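PDB 3LK5: geranylgeranyl pyrophosphate synthase from Corynebacterium glutamicum, which probably catalyses condensation of allylic and isopentenyl diphosphates, with magnesium as cofactor, to make an isoprenoid diphosphate chain. Local coordinates for residues 257-262 with 283-288; 184-189 with 212-217; 14-19 with 70-75; 224-229 with 241-246. All blocks are in the same frame, centred on the assembly; numbering follows the deposited sequence.

Followed from the N terminus, the four contacts come strictly in series, so none nests in or crosses another. Contact 3 closes first, bringing the N-terminal loop 14-19 onto helix 65-78 after two intervening helices. Contact 2 joins helix 170-199 to helix 205-231, contact 4 then closes the hairpin of helices 205-231 and 236-263, and contact 1 sets the end of helix 236-263 against the start of helix 284-296. In space they form a chain of their own: contact 3 touches contact 4, contact 4 touches contact 2 and contact 2 touches contact 1. Helices 205-231 and 236-263 thereby link the N-terminal loop and helix 65-78 to the region of the metal site.

Contact 1. Residues 257-262 with 283-288; sequences DDLLGV and TVLLAL
Asp258 faces the start of helix 284-296, where its carboxylate lies beside Thr283, with OD1 3.6 Å from CG2 of Thr283. The two side chains run past each other in opposite directions and share no direct hydrogen bond. Instead, OD2 of Asp258 accepts from two waters, each at 2.6 Å, and these waters in turn accept from the backbone N of Val284 and of Leu285. An aspartate suits this place because amide groups in the first turn of a helix lack acceptors within it, and the helix end would probably favour a negative group. OD1 is held by Gln254 one turn earlier. Thr283 is the N-cap: with chi1 58°, OG1 turns back to accept from Leu286 N at 2.9 Å and an N-H...O angle of 162°, while CG2 is left facing Asp258. Farther along, the contact becomes apolar. Leu259 CD2 lies 3.9 Å from Leu285 CD1, and Val262 meets the same leucine tip to tip, its CG2 3.9 Å from Leu285 CD2. That second branch of Leu285 lies between Val262 and Leu259 and touches both, so the fork packs against the pair. Around the two segments, whose axes make 75°, Leu259 also packs on helix 329-347, Val262 and Leu285 on helix 314-326, and Val284 on helix 205-231.

Contact 2. Residues 184-189 with 212-217; sequences RTEVIG and NRFKTA
Van der Waals contact carries the meeting of Glu186 and Val187 with Phe214 and Lys215. The aliphatic part of Glu186 comes to the edge of the Phe214 ring near its plane, CG lying 3.6 Å from CD1 of Phe214. On the main-chain side, Glu186 O is 3.6 Å from Phe214 CB, and Val187 CG2, anti to its own N, rests 3.9 Å from Lys215 O. The backbones are correspondingly close: the CA atoms of Val187 and Lys215 are 4.5 Å apart where the two segments cross at -114°. Within helix 205-231, a wider pi-type turn marks this point, and Asn212 O accepts from both Thr216 N and Ala217 N.

The polar ends look elsewhere. Glu186 OE2 forms a salt bridge with Arg223, which lets its methylene groups serve as packing surface. Lys215 leads away in an extended chain to a salt bridge with Asp194, a magnesium-binding residue whose metal is absent from this chain. Phe214 and Arg184 also reach the second subunit, the latter bridging to its Asp161. The crossing belongs to the all-helical isoprenoid synthase fold of the FPP/GGPP synthase family, and here it sets Lys215 beside Asp108 and Asp194 of the metal site.

Contact 3. Residues 14-19 with 70-75; sequences HDLDLD and AWAGFL
The irregular N-terminal strip before helix 21-43 runs obliquely alongside helix 65-78, broadly against its direction, and Leu16 is the residue it presses against Trp71, Ala72 and Leu75. With CG anti to its N (chi1 -177°), Leu16 extends both methyl groups to the helix. CD1 reaches CD1 of Trp71 at 3.6 Å, the two side chains sliding past each other in opposite directions. CD2 meets the methyl CB of Ala72, also at 3.6 Å; a residue this small lets the leucine come close to the helix backbone. Behind them, Leu16 CB touches Leu75 CD1 at 3.8 Å. The Leu75 methyls also meet Asp15 O and His14 CA, though this end of the strip is poorly ordered. Leu75 CG lies over one face of the Trp71 indole, toward its rim, while Phe21 stacks with the indole.

Two polar groups of the strip have partners elsewhere: Leu16 N donates to Glu356, and His14 NE2 bonds to Lys81 O. On the helix, buried Trp71 NE1 has none in the model; Asp15 O, at its ring edge, is about 3.9 Å from NE1, too far for a hydrogen bond. No hydrogen bond joins the two segments, and the contact rests on apolar burial, at the cost of that one N-H.

Contact 4. Residues 224-229 with 241-246; sequences PLHLGA and ALLHYG
Leu225 projects from helix 205-231 toward helix 236-263, its CD1 3.6 Å from Leu242 O and 3.5 Å from Tyr245 CD2. The leucine and tyrosine side chains cross at about a right angle, with the methyl approaching the ring obliquely. Behind this tip the two helices meet at their CB atoms, Leu225 CB lying 4.1 Å from Leu242 CB. One turn on, Ala229 offers only a methyl, which receives Leu242 CD1 at 3.8 Å. On the other flank Leu243 lies against His226: CD2 touches His226 CB at 3.8 Å, and CD1 sits over one face of the imidazole.

The next shell sets these groups. Arg223 bonds to ND1 of His226, which helps fix the rotation of the ring under Leu243. Tyr245, its CG anti to the backbone N (chi1 167°), carries its hydroxyl to Leu361 O and to Tyr69 OH, so its polar end is satisfied while its ring stays available to Leu225. Tyr69 and Leu361 touch Leu225 as well. With axes 9.0 Å apart and running nearly antiparallel at 160°, the segments are facing parts of the two arms of an alpha-helical hairpin, the up-and-down pairing of consecutive helices from which the isoprenoid synthase fold is built.

Contact 1. Residues 257-262 with 283-288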
loop_
_atom_site.group_PDB
_atom_site.type_symbol
_atom_site.label_atom_id
_atom_site.label_comp_id
_atom_site.label_asym_id
_atom_site.label_seq_id
_atom_site.Cartn_x
_atom_site.Cartn_y
_atom_site.Cartn_z
ATOM N N ASP A 257 23.362 -10.388 -7.740
ATOM C CA ASP A 257 22.822 -9.153 -8.302
ATOM C C ASP A 257 23.732 -7.927 -7.996
ATOM O O ASP A 257 23.910 -7.050 -8.859
ATOM C CB ASP A 257 21.377 -8.923 -7.790
ATOM C CG ASP A 257 20.319 -9.621 -8.666
ATOM O OD1 ASP A 257 20.670 -10.393 -9.597
ATOM O OD2 ASP A 257 19.107 -9.403 -8.423
ATOM N N ASP A 258 24.305 -7.898 -6.785
ATOM C CA ASP A 258 25.269 -6.857 -6.428
ATOM C C ASP A 258 26.516 -6.937 -7.331
ATOM O O ASP A 258 26.973 -5.913 -7.812
ATOM C CB ASP A 258 25.723 -6.973 -4.987
ATOM C CG ASP A 258 24.594 -6.822 -3.973
ATOM O OD1 ASP A 258 23.518 -6.248 -4.278
ATOM O OD2 ASP A 258 24.814 -7.272 -2.848
ATOM N N LEU A 259 27.032 -8.141 -7.589
ATOM C CA LEU A 259 28.216 -8.258 -8.454
ATOM C C LEU A 259 27.880 -7.814 -9.867
ATOM O O LEU A 259 28.642 -7.043 -10.477
ATOM C CB LEU A 259 28.805 -9.671 -8.429
ATOM C CG LEU A 259 29.347 -10.167 -7.086
ATOM C CD1 LEU A 259 29.925 -11.574 -7.210
ATOM C CD2 LEU A 259 30.457 -9.204 -6.525
ATOM N N LEU A 260 26.708 -8.233 -10.372
ATOM C CA LEU A 260 26.273 -7.788 -11.702
ATOM C C LEU A 260 26.082 -6.273 -11.786
ATOM O O LEU A 260 26.356 -5.685 -12.826
ATOM C CB LEU A 260 24.975 -8.492 -12.168
ATOM C CG LEU A 260 25.098 -9.979 -12.525
ATOM C CD1 LEU A 260 23.671 -10.576 -12.660
ATOM C CD2 LEU A 260 25.979 -10.260 -13.790
ATOM N N GLY A 261 25.616 -5.649 -10.706
ATOM C CA GLY A 261 25.364 -4.189 -10.701
ATOM C C GLY A 261 26.656 -3.369 -10.770
ATOM O O GLY A 261 26.632 -2.164 -11.046
ATOM N N VAL A 262 27.788 -4.032 -10.553
ATOM C CA VAL A 262 29.087 -3.369 -10.676
ATOM C C VAL A 262 29.849 -3.917 -11.899
ATOM O O VAL A 262 30.367 -3.152 -12.743
ATOM C CB VAL A 262 29.869 -3.550 -9.352
ATOM C CG1 VAL A 262 31.327 -3.102 -9.499
ATOM C CG2 VAL A 262 29.179 -2.744 -8.260
ATOM N N THR A 283 25.975 -2.200 -0.476
ATOM C CA THR A 283 26.049 -3.635 -0.627
ATOM C C THR A 283 27.043 -4.288 0.332
ATOM O O THR A 283 27.925 -3.618 0.942
ATOM C CB THR A 283 26.422 -3.967 -2.092
ATOM O OG1 THR A 283 27.680 -3.346 -2.421
ATOM C CG2 THR A 283 25.358 -3.425 -3.058
ATOM N N VAL A 284 26.934 -5.605 0.456
ATOM C CA VAL A 284 27.970 -6.381 1.121
ATOM C C VAL A 284 29.321 -6.229 0.382
ATOM O O VAL A 284 30.363 -6.099 1.038
ATOM C CB VAL A 284 27.577 -7.874 1.217
ATOM C CG1 VAL A 284 28.787 -8.748 1.580
ATOM C CG2 VAL A 284 26.425 -8.042 2.270
ATOM N N LEU A 285 29.285 -6.244 -0.954
ATOM C CA LEU A 285 30.492 -5.990 -1.778
ATOM C C LEU A 285 31.179 -4.670 -1.358
ATOM O O LEU A 285 32.405 -4.634 -1.074
ATOM C CB LEU A 285 30.127 -5.909 -3.269
ATOM C CG LEU A 285 31.228 -5.552 -4.290
ATOM C CD1 LEU A 285 32.349 -6.593 -4.299
ATOM C CD2 LEU A 285 30.719 -5.288 -5.700
ATOM N N LEU A 286 30.403 -3.583 -1.341
ATOM C CA LEU A 286 30.958 -2.277 -0.964
ATOM C C LEU A 286 31.482 -2.240 0.472
ATOM O O LEU A 286 32.562 -1.682 0.719
ATOM C CB LEU A 286 29.954 -1.133 -1.235
ATOM C CG LEU A 286 30.426 0.285 -0.873
ATOM C CD1 LEU A 286 31.715 0.725 -1.652
ATOM C CD2 LEU A 286 29.271 1.307 -1.035
ATOM N N ALA A 287 30.755 -2.834 1.417
ATOM C CA ALA A 287 31.198 -2.826 2.811
ATOM C C ALA A 287 32.526 -3.571 2.987
ATOM O O ALA A 287 33.452 -3.076 3.658
ATOM C CB ALA A 287 30.120 -3.404 3.733
ATOM N N LEU A 288 32.616 -4.752 2.384
ATOM C CA LEU A 288 33.836 -5.529 2.387
ATOM C C LEU A 288 34.971 -4.817 1.621
ATOM O O LEU A 288 36.131 -4.870 2.070
ATOM C CB LEU A 288 33.599 -6.935 1.830
ATOM C CG LEU A 288 32.704 -7.919 2.626
ATOM C CD1 LEU A 288 32.373 -9.148 1.747
ATOM C CD2 LEU A 288 33.373 -8.358 3.931
HETATM O O HOH W 1 27.263 -7.803 -2.324
HETATM O O HOH W 2 24.456 -6.685 -0.351
#

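Contact 2. Residues 184-189 with 212-217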
loop_
_atom_site.group_PDB
_atom_site.type_symbol
_atom_site.label_atom_id
_atom_site.label_comp_id
_atom_site.label_asym_id
_atom_site.label_seq_id
_atom_site.Cartn_x
_atom_site.Cartn_y
_atom_site.Cartn_z
ATOM N N ARG A 184 5.143 -9.349 3.668
ATOM C CA ARG A 184 4.890 -7.907 3.420
ATOM C C ARG A 184 5.544 -7.051 4.502
ATOM O O ARG A 184 6.088 -5.989 4.212
ATOM C CB ARG A 184 3.360 -7.626 3.275
ATOM C CG ARG A 184 2.901 -8.120 1.871
ATOM C CD ARG A 184 1.520 -8.826 1.912
ATOM N NE ARG A 184 0.452 -7.963 2.467
ATOM C CZ ARG A 184 -0.028 -8.024 3.713
ATOM N NH1 ARG A 184 0.475 -8.870 4.629
ATOM N NH2 ARG A 184 -1.069 -7.231 4.041
ATOM N N THR A 185 5.537 -7.511 5.741
ATOM C CA THR A 185 6.231 -6.732 6.782
ATOM C C THR A 185 7.750 -6.796 6.531
ATOM O O THR A 185 8.467 -5.792 6.685
ATOM C CB THR A 185 5.837 -7.217 8.171
ATOM O OG1 THR A 185 4.478 -6.789 8.403
ATOM C CG2 THR A 185 6.753 -6.575 9.266
ATOM N N GLU A 186 8.232 -7.989 6.162
ATOM C CA GLU A 186 9.685 -8.186 5.952
ATOM C C GLU A 186 10.235 -7.346 4.806
ATOM O O GLU A 186 11.295 -6.710 4.946
ATOM C CB GLU A 186 9.988 -9.691 5.778
ATOM C CG GLU A 186 9.915 -10.447 7.114
ATOM C CD GLU A 186 9.655 -11.964 7.001
ATOM O OE1 GLU A 186 9.517 -12.537 5.893
ATOM O OE2 GLU A 186 9.483 -12.595 8.063
ATOM N N VAL A 187 9.538 -7.301 3.666
ATOM C CA VAL A 187 10.074 -6.538 2.533
ATOM C C VAL A 187 10.086 -5.017 2.810
ATOM O O VAL A 187 11.067 -4.318 2.508
ATOM C CB VAL A 187 9.375 -6.848 1.179
ATOM C CG1 VAL A 187 7.886 -6.345 1.137
ATOM C CG2 VAL A 187 10.186 -6.208 -0.008
ATOM N N ILE A 188 9.004 -4.491 3.377
ATOM C CA ILE A 188 8.981 -3.071 3.720
ATOM C C ILE A 188 10.013 -2.784 4.834
ATOM O O ILE A 188 10.742 -1.756 4.781
ATOM C CB ILE A 188 7.540 -2.585 4.078
ATOM C CG1 ILE A 188 6.553 -2.937 2.953
ATOM C CG2 ILE A 188 7.542 -1.013 4.435
ATOM C CD1 ILE A 188 5.100 -2.643 3.259
ATOM N N GLY A 189 10.077 -3.650 5.850
ATOM C CA GLY A 189 11.093 -3.493 6.925
ATOM C C GLY A 189 12.524 -3.531 6.341
ATOM O O GLY A 189 13.375 -2.670 6.677
ATOM N N ASN A 212 19.719 -7.896 3.004
ATOM C CA ASN A 212 19.610 -9.027 2.073
ATOM C C ASN A 212 18.621 -10.119 2.563
ATOM O O ASN A 212 17.840 -10.644 1.758
ATOM C CB ASN A 212 20.990 -9.651 1.795
ATOM C CG ASN A 212 21.911 -8.743 0.997
ATOM O OD1 ASN A 212 23.163 -8.977 0.925
ATOM N ND2 ASN A 212 21.345 -7.730 0.372
ATOM N N ARG A 213 18.655 -10.430 3.858
ATOM C CA ARG A 213 17.803 -11.460 4.470
ATOM C C ARG A 213 16.298 -11.138 4.299
ATOM O O ARG A 213 15.484 -12.050 4.025
ATOM C CB ARG A 213 18.127 -11.540 5.954
ATOM C CG ARG A 213 17.294 -12.484 6.752
ATOM C CD ARG A 213 17.752 -12.501 8.224
ATOM N NE ARG A 213 16.749 -13.220 9.016
ATOM C CZ ARG A 213 16.591 -13.141 10.341
ATOM N NH1 ARG A 213 17.362 -12.348 11.090
ATOM N NH2 ARG A 213 15.623 -13.849 10.913
ATOM N N PHE A 214 15.972 -9.845 4.473
ATOM C CA PHE A 214 14.554 -9.398 4.572
ATOM C C PHE A 214 14.052 -8.773 3.284
ATOM O O PHE A 214 13.010 -9.185 2.779
ATOM C CB PHE A 214 14.370 -8.444 5.775
ATOM C CG PHE A 214 14.501 -9.141 7.095
ATOM C CD1 PHE A 214 13.523 -10.067 7.505
ATOM C CD2 PHE A 214 15.628 -8.943 7.898
ATOM C CE1 PHE A 214 13.644 -10.752 8.748
ATOM C CE2 PHE A 214 15.758 -9.585 9.113
ATOM C CZ PHE A 214 14.783 -10.507 9.541
ATOM N N LYS A 215 14.809 -7.821 2.714
ATOM C CA LYS A 215 14.370 -7.170 1.496
ATOM C C LYS A 215 14.439 -8.110 0.282
ATOM O O LYS A 215 13.618 -8.014 -0.619
ATOM C CB LYS A 215 15.184 -5.898 1.236
ATOM C CG LYS A 215 14.791 -5.131 -0.030
ATOM C CD LYS A 215 15.681 -3.889 -0.266
ATOM C CE LYS A 215 15.894 -3.704 -1.768
ATOM N NZ LYS A 215 16.410 -2.355 -2.144
ATOM N N THR A 216 15.375 -9.047 0.289
ATOM C CA THR A 216 15.495 -9.951 -0.862
ATOM C C THR A 216 15.149 -11.374 -0.552
ATOM O O THR A 216 14.291 -11.926 -1.221
ATOM C CB THR A 216 16.901 -9.909 -1.506
ATOM O OG1 THR A 216 17.159 -8.560 -1.914
ATOM C CG2 THR A 216 16.938 -10.827 -2.773
ATOM N N ALA A 217 15.802 -12.014 0.428
ATOM C CA ALA A 217 15.641 -13.462 0.506
ATOM C C ALA A 217 14.199 -13.842 0.956
ATOM O O ALA A 217 13.573 -14.728 0.376
ATOM C CB ALA A 217 16.650 -14.089 1.445
#

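Contact 3. Residues 14-19 with 70-75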
loop_
_atom_site.group_PDB
_atom_site.type_symbol
_atom_site.label_atom_id
_atom_site.label_comp_id
_atom_site.label_asym_id
_atom_site.label_seq_id
_atom_site.Cartn_x
_atom_site.Cartn_y
_atom_site.Cartn_z
ATOM N N HIS A 14 1.025 -30.604 -12.599
ATOM C CA HIS A 14 1.823 -31.384 -11.640
ATOM C C HIS A 14 3.317 -31.217 -11.884
ATOM O O HIS A 14 4.152 -31.722 -11.113
ATOM C CB HIS A 14 1.437 -32.872 -11.672
ATOM C CG HIS A 14 0.287 -33.221 -10.774
ATOM N ND1 HIS A 14 -1.022 -33.255 -11.213
ATOM C CD2 HIS A 14 0.251 -33.548 -9.459
ATOM C CE1 HIS A 14 -1.813 -33.590 -10.209
ATOM N NE2 HIS A 14 -1.066 -33.773 -9.133
ATOM N N ASP A 15 3.660 -30.501 -12.950
ATOM C CA ASP A 15 5.066 -30.287 -13.264
ATOM C C ASP A 15 5.422 -28.800 -13.309
ATOM O O ASP A 15 4.582 -27.938 -13.610
ATOM C CB ASP A 15 5.493 -31.057 -14.544
ATOM C CG ASP A 15 5.646 -30.153 -15.769
ATOM O OD1 ASP A 15 6.765 -30.090 -16.321
ATOM O OD2 ASP A 15 4.655 -29.502 -16.176
ATOM N N LEU A 16 6.681 -28.521 -12.994
ATOM C CA LEU A 16 7.211 -27.170 -12.933
ATOM C C LEU A 16 7.966 -26.841 -14.226
ATOM O O LEU A 16 9.023 -27.434 -14.522
ATOM C CB LEU A 16 8.124 -27.050 -11.705
ATOM C CG LEU A 16 8.778 -25.726 -11.344
ATOM C CD1 LEU A 16 7.754 -24.620 -11.270
ATOM C CD2 LEU A 16 9.502 -25.895 -10.008
ATOM N N ASP A 17 7.407 -25.921 -15.009
ATOM C CA ASP A 17 8.013 -25.511 -16.267
ATOM C C ASP A 17 8.505 -24.079 -16.116
ATOM O O ASP A 17 7.729 -23.146 -16.220
ATOM C CB ASP A 17 6.993 -25.628 -17.405
ATOM C CG ASP A 17 7.627 -25.563 -18.788
ATOM O OD1 ASP A 17 8.505 -24.706 -19.048
ATOM O OD2 ASP A 17 7.210 -26.369 -19.642
ATOM N N LEU A 18 9.805 -23.913 -15.890
ATOM C CA LEU A 18 10.361 -22.604 -15.551
ATOM C C LEU A 18 10.179 -21.617 -16.679
ATOM O O LEU A 18 9.849 -20.454 -16.441
ATOM C CB LEU A 18 11.856 -22.692 -15.225
ATOM C CG LEU A 18 12.309 -23.708 -14.179
ATOM C CD1 LEU A 18 13.801 -23.512 -13.936
ATOM C CD2 LEU A 18 11.520 -23.581 -12.877
ATOM N N ASP A 19 10.415 -22.073 -17.909
ATOM C CA ASP A 19 10.408 -21.157 -19.047
ATOM C C ASP A 19 9.023 -20.671 -19.474
ATOM O O ASP A 19 8.905 -19.529 -19.892
ATOM C CB ASP A 19 11.218 -21.710 -20.243
ATOM C CG ASP A 19 12.722 -21.801 -19.943
ATOM O OD1 ASP A 19 13.225 -21.059 -19.061
ATOM O OD2 ASP A 19 13.405 -22.623 -20.593
ATOM N N ALA A 70 6.272 -19.344 -5.664
ATOM C CA ALA A 70 5.036 -19.734 -5.014
ATOM C C ALA A 70 4.462 -21.023 -5.647
ATOM O O ALA A 70 4.028 -21.951 -4.948
ATOM C CB ALA A 70 3.999 -18.580 -5.082
ATOM N N TRP A 71 4.451 -21.057 -6.979
ATOM C CA TRP A 71 3.985 -22.234 -7.694
ATOM C C TRP A 71 4.816 -23.479 -7.377
ATOM O O TRP A 71 4.272 -24.540 -7.142
ATOM C CB TRP A 71 3.959 -21.932 -9.208
ATOM C CG TRP A 71 3.519 -23.082 -10.098
ATOM C CD1 TRP A 71 4.252 -23.631 -11.126
ATOM C CD2 TRP A 71 2.258 -23.767 -10.095
ATOM N NE1 TRP A 71 3.540 -24.639 -11.725
ATOM C CE2 TRP A 71 2.313 -24.740 -11.128
ATOM C CE3 TRP A 71 1.093 -23.664 -9.324
ATOM C CZ2 TRP A 71 1.253 -25.622 -11.387
ATOM C CZ3 TRP A 71 0.031 -24.536 -9.581
ATOM C CH2 TRP A 71 0.127 -25.506 -10.617
ATOM N N ALA A 72 6.126 -23.318 -7.335
ATOM C CA ALA A 72 7.029 -24.419 -6.987
ATOM C C ALA A 72 6.781 -24.904 -5.576
ATOM O O ALA A 72 6.852 -26.108 -5.320
ATOM C CB ALA A 72 8.470 -23.974 -7.140
ATOM N N GLY A 73 6.534 -23.982 -4.649
ATOM C CA GLY A 73 6.180 -24.382 -3.267
ATOM C C GLY A 73 4.901 -25.189 -3.182
ATOM O O GLY A 73 4.806 -26.194 -2.440
ATOM N N PHE A 74 3.908 -24.770 -3.953
ATOM C CA PHE A 74 2.642 -25.519 -4.055
ATOM C C PHE A 74 2.899 -26.926 -4.599
ATOM O O PHE A 74 2.415 -27.912 -4.032
ATOM C CB PHE A 74 1.653 -24.753 -4.956
ATOM C CG PHE A 74 0.351 -25.478 -5.190
ATOM C CD1 PHE A 74 -0.668 -25.426 -4.246
ATOM C CD2 PHE A 74 0.157 -26.214 -6.368
ATOM C CE1 PHE A 74 -1.872 -26.104 -4.444
ATOM C CE2 PHE A 74 -1.031 -26.895 -6.594
ATOM C CZ PHE A 74 -2.055 -26.854 -5.615
ATOM N N LEU A 75 3.672 -27.021 -5.675
ATOM C CA LEU A 75 3.934 -28.322 -6.284
ATOM C C LEU A 75 4.777 -29.214 -5.346
ATOM O O LEU A 75 4.534 -30.411 -5.256
ATOM C CB LEU A 75 4.645 -28.173 -7.627
ATOM C CG LEU A 75 3.840 -27.497 -8.749
ATOM C CD1 LEU A 75 4.728 -27.384 -9.974
ATOM C CD2 LEU A 75 2.540 -28.260 -9.058
#

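Contact 4. Residues 224-229 with 241-246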
loop_
_atom_site.group_PDB
_atom_site.type_symbol
_atom_site.label_atom_id
_atom_site.label_comp_id
_atom_site.label_asym_id
_atom_site.label_seq_id
_atom_site.Cartn_x
_atom_site.Cartn_y
_atom_site.Cartn_z
ATOM N N PRO A 224 7.575 -16.584 -0.865
ATOM C CA PRO A 224 6.743 -17.158 -1.947
ATOM C C PRO A 224 6.667 -18.691 -1.821
ATOM O O PRO A 224 5.605 -19.244 -1.973
ATOM C CB PRO A 224 7.491 -16.711 -3.228
ATOM C CG PRO A 224 7.976 -15.289 -2.816
ATOM C CD PRO A 224 8.532 -15.582 -1.392
ATOM N N LEU A 225 7.788 -19.372 -1.550
ATOM C CA LEU A 225 7.740 -20.851 -1.376
ATOM C C LEU A 225 6.798 -21.222 -0.248
ATOM O O LEU A 225 5.990 -22.141 -0.372
ATOM C CB LEU A 225 9.127 -21.436 -1.002
ATOM C CG LEU A 225 10.034 -21.536 -2.256
ATOM C CD1 LEU A 225 11.531 -21.679 -1.840
ATOM C CD2 LEU A 225 9.613 -22.651 -3.225
ATOM N N HIS A 226 6.959 -20.515 0.872
ATOM C CA HIS A 226 6.110 -20.716 2.045
ATOM C C HIS A 226 4.632 -20.538 1.677
ATOM O O HIS A 226 3.791 -21.372 2.016
ATOM C CB HIS A 226 6.550 -19.735 3.167
ATOM C CG HIS A 226 5.884 -19.978 4.485
ATOM N ND1 HIS A 226 6.095 -19.170 5.589
ATOM C CD2 HIS A 226 4.966 -20.902 4.861
ATOM C CE1 HIS A 226 5.333 -19.596 6.589
ATOM N NE2 HIS A 226 4.649 -20.647 6.174
ATOM N N LEU A 227 4.327 -19.458 0.954
ATOM C CA LEU A 227 2.935 -19.195 0.558
ATOM C C LEU A 227 2.340 -20.359 -0.269
ATOM O O LEU A 227 1.236 -20.867 0.026
ATOM C CB LEU A 227 2.902 -17.869 -0.233
ATOM C CG LEU A 227 1.560 -17.480 -0.854
ATOM C CD1 LEU A 227 0.551 -17.282 0.334
ATOM C CD2 LEU A 227 1.692 -16.204 -1.746
ATOM N N GLY A 228 3.062 -20.755 -1.312
ATOM C CA GLY A 228 2.606 -21.861 -2.174
ATOM C C GLY A 228 2.447 -23.147 -1.387
ATOM O O GLY A 228 1.432 -23.854 -1.524
ATOM N N ALA A 229 3.431 -23.456 -0.538
ATOM C CA ALA A 229 3.328 -24.669 0.294
ATOM C C ALA A 229 2.161 -24.642 1.274
ATOM O O ALA A 229 1.488 -25.673 1.466
ATOM C CB ALA A 229 4.683 -24.992 1.025
ATOM N N ALA A 241 12.203 -26.993 5.230
ATOM C CA ALA A 241 13.223 -27.209 4.195
ATOM C C ALA A 241 13.190 -26.137 3.120
ATOM O O ALA A 241 14.246 -25.633 2.715
ATOM C CB ALA A 241 13.090 -28.573 3.582
ATOM N N LEU A 242 11.971 -25.779 2.659
ATOM C CA LEU A 242 11.803 -24.721 1.659
ATOM C C LEU A 242 12.255 -23.337 2.145
ATOM O O LEU A 242 12.878 -22.540 1.391
ATOM C CB LEU A 242 10.324 -24.663 1.224
ATOM C CG LEU A 242 9.809 -25.944 0.557
ATOM C CD1 LEU A 242 8.301 -25.758 0.169
ATOM C CD2 LEU A 242 10.652 -26.354 -0.664
ATOM N N LEU A 243 11.944 -23.034 3.406
ATOM C CA LEU A 243 12.317 -21.752 3.984
ATOM C C LEU A 243 13.835 -21.642 4.122
ATOM O O LEU A 243 14.379 -20.560 3.912
ATOM C CB LEU A 243 11.638 -21.506 5.357
ATOM C CG LEU A 243 10.168 -21.046 5.309
ATOM C CD1 LEU A 243 9.541 -21.120 6.754
ATOM C CD2 LEU A 243 10.033 -19.637 4.712
ATOM N N HIS A 244 14.495 -22.746 4.457
ATOM C CA HIS A 244 15.973 -22.742 4.536
ATOM C C HIS A 244 16.585 -22.573 3.158
ATOM O O HIS A 244 17.503 -21.783 2.966
ATOM C CB HIS A 244 16.489 -24.033 5.160
ATOM C CG HIS A 244 16.425 -24.069 6.651
ATOM N ND1 HIS A 244 17.191 -23.244 7.446
ATOM C CD2 HIS A 244 15.773 -24.905 7.497
ATOM C CE1 HIS A 244 16.974 -23.534 8.721
ATOM N NE2 HIS A 244 16.124 -24.545 8.782
ATOM N N TYR A 245 16.085 -23.336 2.191
ATOM C CA TYR A 245 16.467 -23.106 0.799
ATOM C C TYR A 245 16.279 -21.653 0.390
ATOM O O TYR A 245 17.187 -21.021 -0.184
ATOM C CB TYR A 245 15.668 -24.047 -0.126
ATOM C CG TYR A 245 15.711 -23.734 -1.615
ATOM C CD1 TYR A 245 16.563 -24.454 -2.490
ATOM C CD2 TYR A 245 14.875 -22.721 -2.159
ATOM C CE1 TYR A 245 16.547 -24.182 -3.880
ATOM C CE2 TYR A 245 14.871 -22.417 -3.505
ATOM C CZ TYR A 245 15.697 -23.155 -4.372
ATOM O OH TYR A 245 15.634 -22.827 -5.707
ATOM N N GLY A 246 15.125 -21.087 0.695
ATOM C CA GLY A 246 14.839 -19.725 0.246
ATOM C C GLY A 246 15.779 -18.724 0.920
ATOM O O GLY A 246 16.149 -17.707 0.316
#